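Local coordinates for protein Keto/oxoacid ferredoxin oxidoreductase, gamma subunit (Geobacter sulfurreducens, PDB 3ON3) that probably serves as the gamma subunit of a 2-oxoacid:ferredoxin oxidoreductase, which would oxidise 2-oxoacids and pass the electrons to ferredoxin, at residues B[8-13]-B[52-57]; B[31-36]-B[144-149]; B[94-99]-B[111-116]; B[123-128]-B[164-169]. One frame throughout, in Å; residues are numbered along the deposited sequence.

Contact 1 of 4, residues B[8-13]-B[52-57]; sequences IRFSGA and SKSEVI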
loop_
_atom_site.group_PDB
_atom_site.type_symbol
_atom_site.label_atom_id
_atom_site.label_comp_id
_atom_site.label_asym_id
_atom_site.label_seq_id
_atom_site.Cartn_x
_atom_site.Cartn_y
_atom_site.Cartn_z
ATOM N N ILE B 8 7.817 -11.905 3.163
ATOM C CA ILE B 8 6.500 -12.509 3.185
ATOM C C ILE B 8 5.741 -12.041 1.943
ATOM O O ILE B 8 5.879 -10.890 1.522
ATOM C CB ILE B 8 5.711 -12.063 4.436
ATOM C CG1 ILE B 8 6.438 -12.487 5.715
ATOM C CG2 ILE B 8 4.272 -12.592 4.393
ATOM C CD1 ILE B 8 6.007 -11.708 6.969
ATOM N N ARG B 9 4.937 -12.920 1.359
ATOM C CA ARG B 9 4.055 -12.487 0.295
ATOM C C ARG B 9 2.628 -12.852 0.626
ATOM O O ARG B 9 2.350 -13.929 1.159
ATOM C CB ARG B 9 4.473 -13.080 -1.054
ATOM C CG ARG B 9 5.897 -12.758 -1.401
ATOM C CD ARG B 9 6.262 -13.214 -2.799
ATOM N NE ARG B 9 7.711 -13.266 -2.932
ATOM C CZ ARG B 9 8.357 -13.587 -4.043
ATOM N NH1 ARG B 9 7.676 -13.878 -5.144
ATOM N NH2 ARG B 9 9.685 -13.617 -4.049
ATOM N N PHE B 10 1.734 -11.923 0.329
ATOM C CA PHE B 10 0.322 -12.127 0.558
ATOM C C PHE B 10 -0.288 -12.202 -0.823
ATOM O O PHE B 10 -0.286 -11.213 -1.560
ATOM C CB PHE B 10 -0.277 -10.947 1.329
ATOM C CG PHE B 10 0.398 -10.664 2.649
ATOM C CD1 PHE B 10 -0.112 -11.188 3.830
ATOM C CD2 PHE B 10 1.538 -9.869 2.709
ATOM C CE1 PHE B 10 0.504 -10.928 5.054
ATOM C CE2 PHE B 10 2.153 -9.591 3.920
ATOM C CZ PHE B 10 1.636 -10.122 5.101
ATOM N N SER B 11 -0.784 -13.376 -1.191
ATOM C CA SER B 11 -1.351 -13.532 -2.522
ATOM C C SER B 11 -2.777 -14.050 -2.486
ATOM O O SER B 11 -3.221 -14.653 -1.505
ATOM C CB SER B 11 -0.456 -14.397 -3.429
ATOM O OG SER B 11 -0.334 -15.734 -2.969
ATOM N N GLY B 12 -3.495 -13.792 -3.563
ATOM C CA GLY B 12 -4.866 -14.227 -3.684
ATOM C C GLY B 12 -5.428 -13.504 -4.876
ATOM O O GLY B 12 -4.808 -13.491 -5.933
ATOM N N ALA B 13 -6.585 -12.880 -4.697
ATOM C CA ALA B 13 -7.245 -12.196 -5.792
ATOM C C ALA B 13 -7.297 -10.703 -5.525
ATOM O O ALA B 13 -6.990 -10.244 -4.426
ATOM C CB ALA B 13 -8.637 -12.750 -6.007
ATOM N N SER B 52 -2.848 -12.477 -7.717
ATOM C CA SER B 52 -2.036 -11.291 -7.489
ATOM C C SER B 52 -1.345 -11.368 -6.139
ATOM O O SER B 52 -1.726 -12.175 -5.295
ATOM C CB SER B 52 -2.917 -10.050 -7.590
ATOM O OG SER B 52 -3.834 -10.219 -8.658
ATOM N N LYS B 53 -0.322 -10.545 -5.943
ATOM C CA LYS B 53 0.425 -10.570 -4.690
ATOM C C LYS B 53 0.931 -9.194 -4.304
ATOM O O LYS B 53 1.124 -8.315 -5.159
ATOM C CB LYS B 53 1.627 -11.506 -4.787
ATOM C CG LYS B 53 2.687 -11.021 -5.777
ATOM C CD LYS B 53 4.004 -11.736 -5.577
ATOM C CE LYS B 53 5.068 -11.166 -6.497
ATOM N NZ LYS B 53 5.278 -9.725 -6.220
ATOM N N SER B 54 1.147 -9.027 -3.002
ATOM C CA SER B 54 1.896 -7.899 -2.474
ATOM C C SER B 54 3.023 -8.480 -1.616
ATOM O O SER B 54 2.917 -9.604 -1.111
ATOM C CB SER B 54 0.988 -6.972 -1.666
ATOM O OG SER B 54 0.864 -7.419 -0.324
ATOM N N GLU B 55 4.117 -7.746 -1.482
ATOM C CA GLU B 55 5.285 -8.279 -0.790
ATOM C C GLU B 55 5.694 -7.422 0.393
ATOM O O GLU B 55 5.465 -6.207 0.403
ATOM C CB GLU B 55 6.476 -8.395 -1.736
ATOM C CG GLU B 55 6.321 -9.427 -2.826
ATOM C CD GLU B 55 7.570 -9.535 -3.671
ATOM O OE1 GLU B 55 8.601 -8.945 -3.273
ATOM O OE2 GLU B 55 7.527 -10.205 -4.725
ATOM N N VAL B 56 6.298 -8.058 1.389
ATOM C CA VAL B 56 6.920 -7.313 2.471
ATOM C C VAL B 56 8.252 -7.951 2.847
ATOM O O VAL B 56 8.375 -9.173 2.950
ATOM C CB VAL B 56 5.979 -7.120 3.710
ATOM C CG1 VAL B 56 5.435 -8.450 4.193
ATOM C CG2 VAL B 56 6.713 -6.390 4.847
ATOM N N ILE B 57 9.253 -7.107 3.022
ATOM C CA ILE B 57 10.568 -7.558 3.416
ATOM C C ILE B 57 10.934 -6.800 4.673
ATOM O O ILE B 57 10.869 -5.569 4.708
ATOM C CB ILE B 57 11.627 -7.281 2.333
ATOM C CG1 ILE B 57 11.177 -7.826 0.966
ATOM C CG2 ILE B 57 12.970 -7.870 2.755
ATOM C CD1 ILE B 57 11.986 -7.263 -0.203
#
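Six backbone bonds join the two segments, two in each of the hydrogen-bonded pairs Ile-8/Val-56, Phe-10/Ser-54 and Gly-12/Ser-52. Lys-53 NZ bonds to Glu-55 OE2 at 2.7 Å, from above the carboxylate plane. The bend at the end of the lysine (chi4 60°) turns NZ there. The Arg-9 side chain lies alongside that of Glu-55. Their guanidinium and carboxylate planes are 23° apart and stacked, with the same OE2 over one face of the guanidinium. Glu-55 OE2 is 3.6 Å from Arg-9 NE and well out of the plane, so the pair is held by charge and no N-H points at it. Arg-9 has further salt bridges to Glu-7 and Asp-88. The two segments are antiparallel neighbours inside the mixed sheet. Arg-9, Lys-53 and Glu-55 share one face, and Ile-8, Phe-10, Ser-54 and Val-56 the other. On this second face Ile-8, Phe-10 and Val-56 pack against helix 18-32. Val-56 CG1 comes to the edge of the Phe-10 ring, 3.5 Å from CE2, and it is 3.6 Å from Ile-8 CB. Ile-8 CG2 sits over one face of the same ring, offset toward its rim. Ser-54 OG bonds to Leu-18 O.

Contact 2 of 4, residues B[31-36]-B[144-149]; sequences IYDGKQ and GVVSKE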
loop_
_atom_site.group_PDB
_atom_site.type_symbol
_atom_site.label_atom_id
_atom_site.label_comp_id
_atom_site.label_asym_id
_atom_site.label_seq_id
_atom_site.Cartn_x
_atom_site.Cartn_y
_atom_site.Cartn_z
ATOM N N ILE B 31 7.339 0.967 12.474
ATOM C CA ILE B 31 6.736 1.888 13.426
ATOM C C ILE B 31 6.678 1.299 14.828
ATOM O O ILE B 31 7.078 1.960 15.786
ATOM C CB ILE B 31 5.303 2.259 13.020
ATOM C CG1 ILE B 31 5.287 2.850 11.611
ATOM C CG2 ILE B 31 4.720 3.245 14.021
ATOM C CD1 ILE B 31 3.900 3.132 11.097
ATOM N N TYR B 32 6.187 0.059 14.953
ATOM C CA TYR B 32 5.975 -0.536 16.281
ATOM C C TYR B 32 7.072 -1.462 16.759
ATOM O O TYR B 32 7.461 -1.394 17.907
ATOM C CB TYR B 32 4.590 -1.175 16.405
ATOM C CG TYR B 32 3.528 -0.171 16.062
ATOM C CD1 TYR B 32 3.204 0.864 16.946
ATOM C CD2 TYR B 32 2.888 -0.214 14.841
ATOM C CE1 TYR B 32 2.248 1.811 16.621
ATOM C CE2 TYR B 32 1.940 0.729 14.496
ATOM C CZ TYR B 32 1.618 1.736 15.384
ATOM O OH TYR B 32 0.666 2.661 15.013
ATOM N N ASP B 33 7.613 -2.302 15.892
ATOM C CA ASP B 33 8.627 -3.245 16.368
ATOM C C ASP B 33 10.062 -2.744 16.261
ATOM O O ASP B 33 10.977 -3.406 16.736
ATOM C CB ASP B 33 8.466 -4.623 15.723
ATOM C CG ASP B 33 8.048 -5.686 16.736
ATOM O OD1 ASP B 33 7.817 -5.319 17.908
ATOM O OD2 ASP B 33 7.950 -6.876 16.371
ATOM N N GLY B 34 10.254 -1.573 15.652
ATOM C CA GLY B 34 11.570 -0.970 15.567
ATOM C C GLY B 34 12.465 -1.538 14.474
ATOM O O GLY B 34 13.666 -1.276 14.427
ATOM N N LYS B 35 11.894 -2.330 13.583
ATOM C CA LYS B 35 12.693 -2.849 12.479
ATOM C C LYS B 35 12.572 -1.971 11.226
ATOM O O LYS B 35 11.927 -0.917 11.249
ATOM C CB LYS B 35 12.316 -4.307 12.179
ATOM C CG LYS B 35 12.461 -5.223 13.386
ATOM C CD LYS B 35 11.881 -6.613 13.133
ATOM C CE LYS B 35 12.175 -7.558 14.307
ATOM N NZ LYS B 35 11.771 -8.966 14.023
ATOM N N GLN B 36 13.211 -2.402 10.147
ATOM C CA GLN B 36 13.086 -1.735 8.859
ATOM C C GLN B 36 12.169 -2.580 7.996
ATOM O O GLN B 36 12.067 -3.782 8.194
ATOM C CB GLN B 36 14.454 -1.603 8.190
ATOM C CG GLN B 36 15.556 -1.155 9.135
ATOM C CD GLN B 36 16.183 0.153 8.718
ATOM O OE1 GLN B 36 15.519 1.020 8.150
ATOM N NE2 GLN B 36 17.472 0.305 9.001
ATOM N N GLY B 144 6.279 -15.372 13.455
ATOM C CA GLY B 144 6.883 -14.678 14.574
ATOM C C GLY B 144 7.783 -13.539 14.124
ATOM O O GLY B 144 8.705 -13.181 14.825
ATOM N N VAL B 145 7.522 -12.961 12.956
ATOM C CA VAL B 145 8.419 -11.925 12.444
ATOM C C VAL B 145 8.260 -10.604 13.218
ATOM O O VAL B 145 9.232 -9.863 13.408
ATOM C CB VAL B 145 8.294 -11.723 10.890
ATOM C CG1 VAL B 145 6.974 -11.062 10.512
ATOM C CG2 VAL B 145 9.450 -10.907 10.371
ATOM N N VAL B 146 7.036 -10.327 13.672
ATOM C CA VAL B 146 6.753 -9.153 14.503
ATOM C C VAL B 146 6.021 -9.600 15.762
ATOM O O VAL B 146 5.375 -10.653 15.753
ATOM C CB VAL B 146 5.879 -8.117 13.760
ATOM C CG1 VAL B 146 6.636 -7.543 12.559
ATOM C CG2 VAL B 146 4.540 -8.728 13.300
ATOM N N SER B 147 6.109 -8.808 16.835
ATOM C CA SER B 147 5.370 -9.128 18.055
ATOM C C SER B 147 3.883 -9.044 17.761
ATOM O O SER B 147 3.461 -8.315 16.863
ATOM C CB SER B 147 5.738 -8.179 19.207
ATOM O OG SER B 147 5.424 -6.827 18.879
ATOM N N LYS B 148 3.096 -9.798 18.518
ATOM C CA LYS B 148 1.649 -9.738 18.401
ATOM C C LYS B 148 1.179 -8.311 18.690
ATOM O O LYS B 148 0.267 -7.810 18.031
ATOM C CB LYS B 148 0.985 -10.741 19.358
ATOM C CG LYS B 148 -0.553 -10.751 19.299
ATOM C CD LYS B 148 -1.182 -11.536 20.477
ATOM C CE LYS B 148 -2.683 -11.774 20.270
ATOM N NZ LYS B 148 -3.398 -12.206 21.538
ATOM N N GLU B 149 1.820 -7.655 19.660
ATOM C CA GLU B 149 1.472 -6.277 19.991
ATOM C C GLU B 149 1.696 -5.313 18.815
ATOM O O GLU B 149 0.826 -4.486 18.524
ATOM C CB GLU B 149 2.191 -5.777 21.268
ATOM C CG GLU B 149 1.959 -4.284 21.557
ATOM C CD GLU B 149 2.697 -3.726 22.789
ATOM O OE1 GLU B 149 3.500 -4.437 23.428
ATOM O OE2 GLU B 149 2.463 -2.543 23.121
#
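Asp-33 holds Ser-147 through both carboxylate oxygens. OD2 accepts the backbone N-H of Ser-147 at 2.7 Å, a fairly straight bond (162°) on the syn side but 30° out of the carboxylate plane. OD1 takes the hydroxyl of the same residue, with Ser-147 OG 3.0 Å away and above that plane. Two donors from one residue thus fix the rotation of the carboxylate. Ser-147 is the N-cap of helix 148-157, and its OG also caps Ala-150 N. The contact therefore ties the turn after helix 18-32 to the start of another helix. Asp-33 is close to that helix start, which would probably steady its negative charge. The serine OG stands between its backbone N and carbonyl carbon (chi1 61°), where it can reach both the carboxylate and the capped nitrogen. Asp-33 OD2 also lies 3.2 Å from Val-146 CA. The valine side chain packs on Met-25 and Ala-29 of helix 18-32. Around the contact, Arg-48 of the second subunit packs on Ile-31 and Tyr-32. Gly-34, with positive phi, is the first residue to leave helical angles, and it leads the chain on to Lys-35. Lys-35 makes a second link, its chain extended beyond CG. At the far end of the lysine, NZ meets Val-145 O at 2.8 Å, nearly along the C=O axis.

Contact 3 of 4, residues B[94-99]-B[111-116]; sequences VLLVDS and QTTAFN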
loop_
_atom_site.group_PDB
_atom_site.type_symbol
_atom_site.label_atom_id
_atom_site.label_comp_id
_atom_site.label_asym_id
_atom_site.label_seq_id
_atom_site.Cartn_x
_atom_site.Cartn_y
_atom_site.Cartn_z
ATOM N N VAL B 94 7.151 -21.030 5.245
ATOM C CA VAL B 94 5.785 -21.014 5.752
ATOM C C VAL B 94 4.780 -20.906 4.614
ATOM O O VAL B 94 4.851 -20.001 3.785
ATOM C CB VAL B 94 5.575 -19.852 6.770
ATOM C CG1 VAL B 94 4.092 -19.539 6.975
ATOM C CG2 VAL B 94 6.230 -20.194 8.089
ATOM N N LEU B 95 3.847 -21.842 4.563
ATOM C CA LEU B 95 2.829 -21.798 3.532
ATOM C C LEU B 95 1.463 -21.765 4.173
ATOM O O LEU B 95 1.037 -22.726 4.763
ATOM C CB LEU B 95 2.949 -22.990 2.584
ATOM C CG LEU B 95 1.794 -23.140 1.581
ATOM C CD1 LEU B 95 1.641 -21.893 0.731
ATOM C CD2 LEU B 95 1.953 -24.376 0.699
ATOM N N LEU B 96 0.786 -20.629 4.070
ATOM C CA LEU B 96 -0.540 -20.471 4.643
ATOM C C LEU B 96 -1.556 -20.300 3.536
ATOM O O LEU B 96 -1.455 -19.372 2.713
ATOM C CB LEU B 96 -0.577 -19.257 5.578
ATOM C CG LEU B 96 -1.943 -18.791 6.095
ATOM C CD1 LEU B 96 -2.541 -19.796 7.109
ATOM C CD2 LEU B 96 -1.841 -17.411 6.708
ATOM N N VAL B 97 -2.541 -21.185 3.518
ATOM C CA VAL B 97 -3.573 -21.129 2.490
ATOM C C VAL B 97 -4.961 -21.139 3.116
ATOM O O VAL B 97 -5.103 -21.473 4.282
ATOM C CB VAL B 97 -3.427 -22.295 1.468
ATOM C CG1 VAL B 97 -2.009 -22.342 0.916
ATOM C CG2 VAL B 97 -3.789 -23.644 2.100
ATOM N N ASP B 98 -5.973 -20.747 2.348
ATOM C CA ASP B 98 -7.350 -20.992 2.747
ATOM C C ASP B 98 -7.745 -22.411 2.329
ATOM O O ASP B 98 -7.496 -22.824 1.194
ATOM C CB ASP B 98 -8.305 -19.962 2.149
ATOM C CG ASP B 98 -9.763 -20.277 2.461
ATOM O OD1 ASP B 98 -10.236 -21.356 2.067
ATOM O OD2 ASP B 98 -10.440 -19.455 3.102
ATOM N N SER B 99 -8.352 -23.157 3.247
ATOM C CA SER B 99 -8.581 -24.589 3.028
ATOM C C SER B 99 -9.821 -24.908 2.198
ATOM O O SER B 99 -9.918 -25.986 1.608
ATOM C CB SER B 99 -8.639 -25.338 4.360
ATOM O OG SER B 99 -9.720 -24.879 5.145
ATOM N N GLN B 111 6.348 -25.879 5.523
ATOM C CA GLN B 111 5.585 -25.865 6.769
ATOM C C GLN B 111 4.211 -25.321 6.417
ATOM O O GLN B 111 4.002 -24.108 6.367
ATOM C CB GLN B 111 6.248 -25.001 7.845
ATOM C CG GLN B 111 7.613 -25.494 8.325
ATOM C CD GLN B 111 7.539 -26.804 9.104
ATOM O OE1 GLN B 111 8.236 -27.776 8.781
ATOM N NE2 GLN B 111 6.691 -26.839 10.128
ATOM N N THR B 112 3.280 -26.228 6.160
ATOM C CA THR B 112 1.985 -25.864 5.605
ATOM C C THR B 112 0.885 -25.812 6.651
ATOM O O THR B 112 0.686 -26.753 7.419
ATOM C CB THR B 112 1.561 -26.848 4.498
ATOM O OG1 THR B 112 2.540 -26.837 3.455
ATOM C CG2 THR B 112 0.222 -26.447 3.922
ATOM N N THR B 113 0.165 -24.698 6.666
ATOM C CA THR B 113 -0.993 -24.553 7.521
ATOM C C THR B 113 -2.176 -24.143 6.683
ATOM O O THR B 113 -2.052 -23.284 5.821
ATOM C CB THR B 113 -0.776 -23.495 8.616
ATOM O OG1 THR B 113 0.307 -23.909 9.453
ATOM C CG2 THR B 113 -2.040 -23.334 9.463
ATOM N N ALA B 114 -3.320 -24.762 6.942
ATOM C CA ALA B 114 -4.519 -24.489 6.168
ATOM C C ALA B 114 -5.733 -24.397 7.073
ATOM O O ALA B 114 -5.962 -25.277 7.894
ATOM C CB ALA B 114 -4.725 -25.584 5.107
ATOM N N PHE B 115 -6.501 -23.325 6.934
ATOM C CA PHE B 115 -7.782 -23.234 7.620
ATOM C C PHE B 115 -8.730 -22.347 6.861
ATOM O O PHE B 115 -8.350 -21.740 5.860
ATOM C CB PHE B 115 -7.653 -22.827 9.109
ATOM C CG PHE B 115 -7.341 -21.365 9.359
ATOM C CD1 PHE B 115 -8.365 -20.452 9.581
ATOM C CD2 PHE B 115 -6.026 -20.921 9.443
ATOM C CE1 PHE B 115 -8.097 -19.107 9.856
ATOM C CE2 PHE B 115 -5.732 -19.576 9.717
ATOM C CZ PHE B 115 -6.775 -18.662 9.922
ATOM N N ASN B 116 -9.975 -22.313 7.321
ATOM C CA ASN B 116 -11.025 -21.570 6.643
ATOM C C ASN B 116 -10.925 -20.063 6.873
ATOM O O ASN B 116 -11.809 -19.462 7.466
ATOM C CB ASN B 116 -12.403 -22.097 7.059
ATOM C CG ASN B 116 -12.653 -21.983 8.555
ATOM O OD1 ASN B 116 -11.723 -21.813 9.355
ATOM N ND2 ASN B 116 -13.916 -22.080 8.941
#
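Leu-95 turns CG anti to its backbone N (chi1 172°), which brings CD2 alongside Thr-112 OG1 at 3.7 Å. That hydroxyl sits beside the threonine's own backbone N and has a weak bond to Tyr-110 O. The two strands are parallel neighbours, 16° apart in direction, and strand 111-115 is the outermost on this side of the sheet within the chain. Three backbone bonds zip the first part together: Leu-95 N to Gln-111 O, Thr-113 N to Leu-95 O and Val-97 N to Thr-113 O. The last is the longest of the three, at 3.2 Å. On the face that carries Leu-95 and Thr-112, Val-97 CG2 packs 3.7 Å from Ala-114 CB. On the other face Leu-96 crosses the Phe-115 side chain at a slant, with CD1 4.1 Å from ring atom CE2. Both side chains also touch Ala-138 of helix 131-143, which covers this face. At the C-terminal end of the pair the side chains of Asp-98 and Phe-115 diverge. Asp-98 OD2 accepts the backbone N-H of Ile-118 in helix 117-125, and OD1 accepts that of Leu-101. Its buried carboxylate thus joins the strand end to the start of the helix. One more backbone bond closes the contact: Ser-99 N reaches Phe-115 O at 3.0 Å, from 61° out of the carbonyl plane.

Contact 4 of 4, residues B[123-128]-B[164-169]; sequences NDVGRE and VELNRK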
loop_
_atom_site.group_PDB
_atom_site.type_symbol
_atom_site.label_atom_id
_atom_site.label_comp_id
_atom_site.label_asym_id
_atom_site.label_seq_id
_atom_site.Cartn_x
_atom_site.Cartn_y
_atom_site.Cartn_z
ATOM N N ASN B 123 -18.169 -15.846 8.665
ATOM C CA ASN B 123 -19.158 -16.433 9.576
ATOM C C ASN B 123 -18.910 -16.201 11.064
ATOM O O ASN B 123 -19.844 -15.998 11.829
ATOM C CB ASN B 123 -19.309 -17.930 9.300
ATOM C CG ASN B 123 -20.139 -18.207 8.064
ATOM O OD1 ASN B 123 -21.314 -17.840 7.996
ATOM N ND2 ASN B 123 -19.534 -18.854 7.079
ATOM N N ASP B 124 -17.650 -16.245 11.472
ATOM C CA ASP B 124 -17.309 -16.079 12.881
ATOM C C ASP B 124 -17.295 -14.606 13.272
ATOM O O ASP B 124 -17.942 -14.214 14.235
ATOM C CB ASP B 124 -15.957 -16.728 13.186
ATOM C CG ASP B 124 -15.925 -18.198 12.815
ATOM O OD1 ASP B 124 -16.985 -18.730 12.436
ATOM O OD2 ASP B 124 -14.848 -18.823 12.899
ATOM N N VAL B 125 -16.565 -13.796 12.509
ATOM C CA VAL B 125 -16.502 -12.366 12.756
ATOM C C VAL B 125 -17.766 -11.684 12.234
ATOM O O VAL B 125 -18.232 -10.696 12.802
ATOM C CB VAL B 125 -15.279 -11.743 12.071
ATOM C CG1 VAL B 125 -15.271 -10.229 12.260
ATOM C CG2 VAL B 125 -14.012 -12.360 12.610
ATOM N N GLY B 126 -18.325 -12.220 11.155
ATOM C CA GLY B 126 -19.488 -11.621 10.529
ATOM C C GLY B 126 -19.189 -10.462 9.587
ATOM O O GLY B 126 -20.075 -9.655 9.301
ATOM N N ARG B 127 -17.951 -10.371 9.104
ATOM C CA ARG B 127 -17.598 -9.382 8.080
ATOM C C ARG B 127 -16.573 -9.912 7.069
ATOM O O ARG B 127 -15.357 -9.766 7.243
ATOM C CB ARG B 127 -17.094 -8.094 8.725
ATOM C CG ARG B 127 -16.950 -6.947 7.758
ATOM C CD ARG B 127 -16.644 -5.642 8.482
ATOM N NE ARG B 127 -16.893 -4.483 7.626
ATOM C CZ ARG B 127 -18.097 -4.128 7.191
ATOM N NH1 ARG B 127 -19.165 -4.848 7.530
ATOM N NH2 ARG B 127 -18.236 -3.059 6.416
ATOM N N GLU B 128 -17.085 -10.520 6.003
ATOM C CA GLU B 128 -16.264 -11.167 4.985
ATOM C C GLU B 128 -15.019 -10.363 4.557
ATOM O O GLU B 128 -13.928 -10.915 4.446
ATOM C CB GLU B 128 -17.133 -11.484 3.758
ATOM C CG GLU B 128 -16.595 -12.570 2.852
ATOM C CD GLU B 128 -17.472 -12.787 1.624
ATOM O OE1 GLU B 128 -17.308 -13.829 0.953
ATOM O OE2 GLU B 128 -18.320 -11.914 1.328
ATOM N N VAL B 164 -13.752 -1.301 14.779
ATOM C CA VAL B 164 -12.544 -1.631 15.519
ATOM C C VAL B 164 -12.671 -2.978 16.276
ATOM O O VAL B 164 -11.765 -3.789 16.237
ATOM C CB VAL B 164 -12.058 -0.433 16.399
ATOM C CG1 VAL B 164 -12.913 -0.279 17.643
ATOM C CG2 VAL B 164 -10.583 -0.583 16.726
ATOM N N GLU B 165 -13.805 -3.218 16.925
ATOM C CA GLU B 165 -14.079 -4.518 17.547
ATOM C C GLU B 165 -13.977 -5.710 16.585
ATOM O O GLU B 165 -13.315 -6.704 16.892
ATOM C CB GLU B 165 -15.452 -4.516 18.228
ATOM C CG GLU B 165 -15.612 -3.445 19.309
ATOM C CD GLU B 165 -16.182 -2.115 18.798
ATOM O OE1 GLU B 165 -16.112 -1.822 17.579
ATOM O OE2 GLU B 165 -16.705 -1.356 19.639
ATOM N N LEU B 166 -14.617 -5.607 15.421
ATOM C CA LEU B 166 -14.595 -6.685 14.418
ATOM C C LEU B 166 -13.185 -6.999 13.902
ATOM O O LEU B 166 -12.832 -8.141 13.723
ATOM C CB LEU B 166 -15.516 -6.349 13.235
ATOM C CG LEU B 166 -17.024 -6.494 13.450
ATOM C CD1 LEU B 166 -17.409 -6.202 14.897
ATOM C CD2 LEU B 166 -17.789 -5.581 12.505
ATOM N N ASN B 167 -12.381 -5.979 13.659
ATOM C CA ASN B 167 -11.017 -6.227 13.239
ATOM C C ASN B 167 -10.150 -6.835 14.349
ATOM O O ASN B 167 -9.354 -7.727 14.086
ATOM C CB ASN B 167 -10.384 -4.964 12.645
ATOM C CG ASN B 167 -10.955 -4.627 11.269
ATOM O OD1 ASN B 167 -10.307 -4.844 10.258
ATOM N ND2 ASN B 167 -12.185 -4.121 11.235
ATOM N N ARG B 168 -10.301 -6.359 15.584
ATOM C CA ARG B 168 -9.601 -6.998 16.693
ATOM C C ARG B 168 -9.949 -8.486 16.743
ATOM O O ARG B 168 -9.072 -9.326 16.858
ATOM C CB ARG B 168 -9.935 -6.327 18.036
ATOM C CG ARG B 168 -9.762 -7.249 19.250
ATOM C CD ARG B 168 -8.306 -7.610 19.558
ATOM N NE ARG B 168 -8.248 -8.697 20.543
ATOM C CZ ARG B 168 -7.163 -9.080 21.218
ATOM N NH1 ARG B 168 -6.002 -8.467 21.048
ATOM N NH2 ARG B 168 -7.241 -10.091 22.069
ATOM N N LYS B 169 -11.245 -8.794 16.657
ATOM C CA LYS B 169 -11.728 -10.170 16.645
ATOM C C LYS B 169 -11.158 -10.988 15.475
ATOM O O LYS B 169 -10.731 -12.133 15.650
ATOM C CB LYS B 169 -13.260 -10.199 16.634
ATOM C CG LYS B 169 -13.864 -11.595 16.819
ATOM C CD LYS B 169 -15.383 -11.527 16.877
ATOM C CE LYS B 169 -15.998 -12.903 17.073
ATOM N NZ LYS B 169 -15.538 -13.521 18.356
#
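Leu-166 is the first residue of the segment 164-169 to meet the segment 123-128. The contact is helix-end packing, in which the end of helix 117-125 and the turn after it rest on the first part of helix 164-181. Leu-166 is touched at two levels. Near the backbone, Val-125 CG1 lies 4.0 Å from Leu-166 CB and 3.5 Å from Leu-166 O. Farther out, Leu-166 CD2 meets Arg-127 CD at 4.2 Å, with the two side chains crossing at about a right angle. Arg-127 runs extended from CG to NE, and its CD is the atom that meets the leucine. Its guanidinium makes a cation-pi contact with Phe-163. Lys-169, one turn after Leu-166, returns to the contact. Val-125 places CG2 beside its own backbone N, since CG1 stands opposite that N (chi1 176°). The two methyls therefore split their work: CG1 serves Leu-166, and CG2 approaches Lys-169 CG at 4.3 Å. Gly-126, with positive phi, takes the chain out of helix 117-125 between the two residues that touch Leu-166. Asp-124 sends its carboxylate to a salt bridge with Lys-177 farther along helix 164-181. In its backbone, Asp-124 O lies 3.7 Å from Lys-169 CE.

Contacts 1 and 3 belong to the same six-stranded mixed sheet. Their centres are 14 Å apart, with contact 1 in its antiparallel part and contact 3 at its parallel edge. Contacts 2 and 4 join helix ends nearer the surface, 23 Å apart between centres. Contact 2 touches contact 1 where Val-145 CG1 packs 3.7 Å from Ile-8 CD1. Along the chain, contact 1 closes before contact 3 opens, and contact 3 is nested inside the loop closed by contact 2. Contact 4 crosses contact 2, since their segments alternate. Helices 148-157 and 164-181, consecutive in the chain, thus tie the C-terminal part back to earlier helices beside the sheet.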